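PDB 3T6G: SH2 domain-containing protein 3C from Homo sapiens, which acts as an adapter in cell adhesion and migration signalling, its C-terminal Ras-GEF-like domain adopting a closed form incapable of canonical nucleotide exchange but required for binding BCAR1. Local coordinates for residues 55-60 / 275-280. The protein carries 2 engineered substitutions. Sequence-based numbering, arbitrary orientation.
Sequences RHVTKV and EVFSTE
Phe277 lays one face of its ring against Val57, joining helix 50-64 to the turn between helices 271-276 and 279-287 inside the all-helical Cdc25-homology (Ras-GEF) domain. The two segments are 215 residues apart at their closest ends, yet the Val57 and Phe277 CA atoms lie 5.8 Å apart. The geometry identifies a CH-pi contact: Val57 CG2 stands 4.3 Å from the centroid of the Phe277 ring and 7° off its normal, over the middle of the face. The second branch meets the same face nearer the stem of the side chain, with Val57 CG1 3.3 Å from Phe277 CD1.

Helix 271-276 ends just before Phe277, whose backbone no longer has helical angles. Its CG is anti to the carbonyl carbon (chi1 -76°), a setting that carries the ring over to helix 50-64. His56 supplies only its stem to the ring, at an oblique approach, CB lying 4.0 Å from Phe277 CD2. Its imidazole turns elsewhere, with ND1 hydrogen-bonded to Thr52 O and NE2 to Arg270 N. Further apolar contacts with Met106 and Leu45 place the Phe277 ring among helices 50-64, 93-115 and 35-46.

Beyond the ring, Ser278 takes the N-cap position of helix 279-287, its OG bonded to Phe281 N, and the carbonyl of Phe277 accepts a hydrogen bond from Arg102 NH1. Ser278 N binds Glu275 O at 2.9 Å, while the methyl Val60 CG1 packs 3.4 Å from Phe277 O.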
loop_
_atom_site.group_PDB
_atom_site.type_symbol
_atom_site.label_atom_id
_atom_site.label_comp_id
_atom_site.label_asym_id
_atom_site.label_seq_id
_atom_site.Cartn_x
_atom_site.Cartn_y
_atom_site.Cartn_z
ATOM N N ARG A 55 -8.040 17.719 -1.627
ATOM C CA ARG A 55 -9.226 17.207 -2.279
ATOM C C ARG A 55 -8.851 16.650 -3.640
ATOM O O ARG A 55 -9.327 15.589 -4.044
ATOM C CB ARG A 55 -10.278 18.289 -2.422
ATOM C CG ARG A 55 -11.196 18.414 -1.230
ATOM C CD ARG A 55 -12.384 19.322 -1.566
ATOM N NE ARG A 55 -12.890 20.025 -0.392
ATOM C CZ ARG A 55 -12.612 21.290 -0.095
ATOM N NH1 ARG A 55 -11.841 22.011 -0.901
ATOM N NH2 ARG A 55 -13.117 21.841 1.002
ATOM N N HIS A 56 -7.977 17.351 -4.346
ATOM C CA HIS A 56 -7.603 16.894 -5.671
ATOM C C HIS A 56 -6.890 15.536 -5.708
ATOM O O HIS A 56 -7.246 14.699 -6.533
ATOM C CB HIS A 56 -6.814 17.962 -6.404
ATOM C CG HIS A 56 -7.685 19.040 -6.973
ATOM N ND1 HIS A 56 -8.481 19.841 -6.182
ATOM C CD2 HIS A 56 -7.940 19.400 -8.253
ATOM C CE1 HIS A 56 -9.167 20.663 -6.947
ATOM N NE2 HIS A 56 -8.853 20.424 -8.210
ATOM N N VAL A 57 -5.898 15.318 -4.825
ATOM C CA VAL A 57 -5.132 14.072 -4.846
ATOM C C VAL A 57 -5.965 12.914 -4.393
ATOM O O VAL A 57 -5.743 11.805 -4.838
ATOM C CB VAL A 57 -3.965 14.017 -3.853
ATOM C CG1 VAL A 57 -2.667 13.695 -4.575
ATOM C CG2 VAL A 57 -3.911 15.246 -3.020
ATOM N N THR A 58 -6.834 13.168 -3.417
ATOM C CA THR A 58 -7.683 12.150 -2.871
ATOM C C THR A 58 -8.544 11.599 -3.990
ATOM O O THR A 58 -8.733 10.386 -4.078
ATOM C CB THR A 58 -8.587 12.708 -1.797
ATOM O OG1 THR A 58 -7.798 13.067 -0.668
ATOM C CG2 THR A 58 -9.595 11.652 -1.372
ATOM N N LYS A 59 -9.057 12.492 -4.844
ATOM C CA LYS A 59 -9.924 12.074 -5.943
ATOM C C LYS A 59 -9.174 11.098 -6.835
ATOM O O LYS A 59 -9.651 10.008 -7.146
ATOM C CB LYS A 59 -10.360 13.274 -6.772
ATOM C CG LYS A 59 -11.728 13.118 -7.422
ATOM C CD LYS A 59 -11.699 12.431 -8.777
ATOM C CE LYS A 59 -12.442 13.267 -9.857
ATOM N NZ LYS A 59 -13.902 13.498 -9.600
ATOM N N VAL A 60 -7.988 11.510 -7.250
ATOM C CA VAL A 60 -7.202 10.710 -8.161
ATOM C C VAL A 60 -6.766 9.413 -7.477
ATOM O O VAL A 60 -6.742 8.359 -8.092
ATOM C CB VAL A 60 -5.997 11.518 -8.618
ATOM C CG1 VAL A 60 -5.107 10.693 -9.502
ATOM C CG2 VAL A 60 -6.485 12.782 -9.370
ATOM N N GLU A 275 -4.281 16.799 -13.486
ATOM C CA GLU A 275 -3.127 16.309 -14.245
ATOM C C GLU A 275 -1.873 16.173 -13.365
ATOM O O GLU A 275 -1.176 15.138 -13.419
ATOM C CB GLU A 275 -2.831 17.193 -15.433
ATOM C CG GLU A 275 -1.795 16.619 -16.364
ATOM C CD GLU A 275 -1.974 17.133 -17.786
ATOM O OE1 GLU A 275 -3.055 17.700 -18.079
ATOM O OE2 GLU A 275 -1.040 16.977 -18.610
ATOM N N VAL A 276 -1.615 17.206 -12.543
ATOM C CA VAL A 276 -0.387 17.313 -11.739
ATOM C C VAL A 276 -0.258 16.137 -10.779
ATOM O O VAL A 276 0.828 15.628 -10.528
ATOM C CB VAL A 276 -0.354 18.661 -10.953
ATOM C CG1 VAL A 276 0.761 18.669 -9.963
ATOM C CG2 VAL A 276 -0.218 19.867 -11.922
ATOM N N PHE A 277 -1.403 15.689 -10.277
ATOM C CA PHE A 277 -1.478 14.616 -9.304
ATOM C C PHE A 277 -1.726 13.258 -9.962
ATOM O O PHE A 277 -2.174 12.304 -9.304
ATOM C CB PHE A 277 -2.591 14.921 -8.307
ATOM C CG PHE A 277 -2.214 15.951 -7.305
ATOM C CD1 PHE A 277 -1.042 15.809 -6.558
ATOM C CD2 PHE A 277 -2.999 17.082 -7.119
ATOM C CE1 PHE A 277 -0.672 16.773 -5.629
ATOM C CE2 PHE A 277 -2.636 18.051 -6.190
ATOM C CZ PHE A 277 -1.473 17.900 -5.452
ATOM N N SER A 278 -1.449 13.181 -11.258
ATOM C CA SER A 278 -1.582 11.928 -11.968
ATOM C C SER A 278 -0.192 11.308 -12.156
ATOM O O SER A 278 0.761 12.018 -12.542
ATOM C CB SER A 278 -2.293 12.133 -13.314
ATOM O OG SER A 278 -1.409 11.910 -14.399
ATOM N N THR A 279 -0.089 9.997 -11.876
ATOM C CA THR A 279 1.195 9.271 -11.871
ATOM C C THR A 279 1.858 9.232 -13.249
ATOM O O THR A 279 3.079 9.413 -13.373
ATOM C CB THR A 279 1.045 7.827 -11.379
ATOM O OG1 THR A 279 0.531 7.823 -10.043
ATOM C CG2 THR A 279 2.396 7.131 -11.406
ATOM N N GLU A 280 1.052 8.990 -14.278
ATOM C CA GLU A 280 1.519 9.109 -15.651
ATOM C C GLU A 280 2.109 10.491 -15.929
ATOM O O GLU A 280 3.178 10.613 -16.528
ATOM C CB GLU A 280 0.376 8.829 -16.632
ATOM C CG GLU A 280 -0.460 7.597 -16.284
ATOM C CD GLU A 280 -1.044 6.908 -17.520
ATOM O OE1 GLU A 280 -2.069 6.199 -17.401
ATOM O OE2 GLU A 280 -0.471 7.057 -18.616
#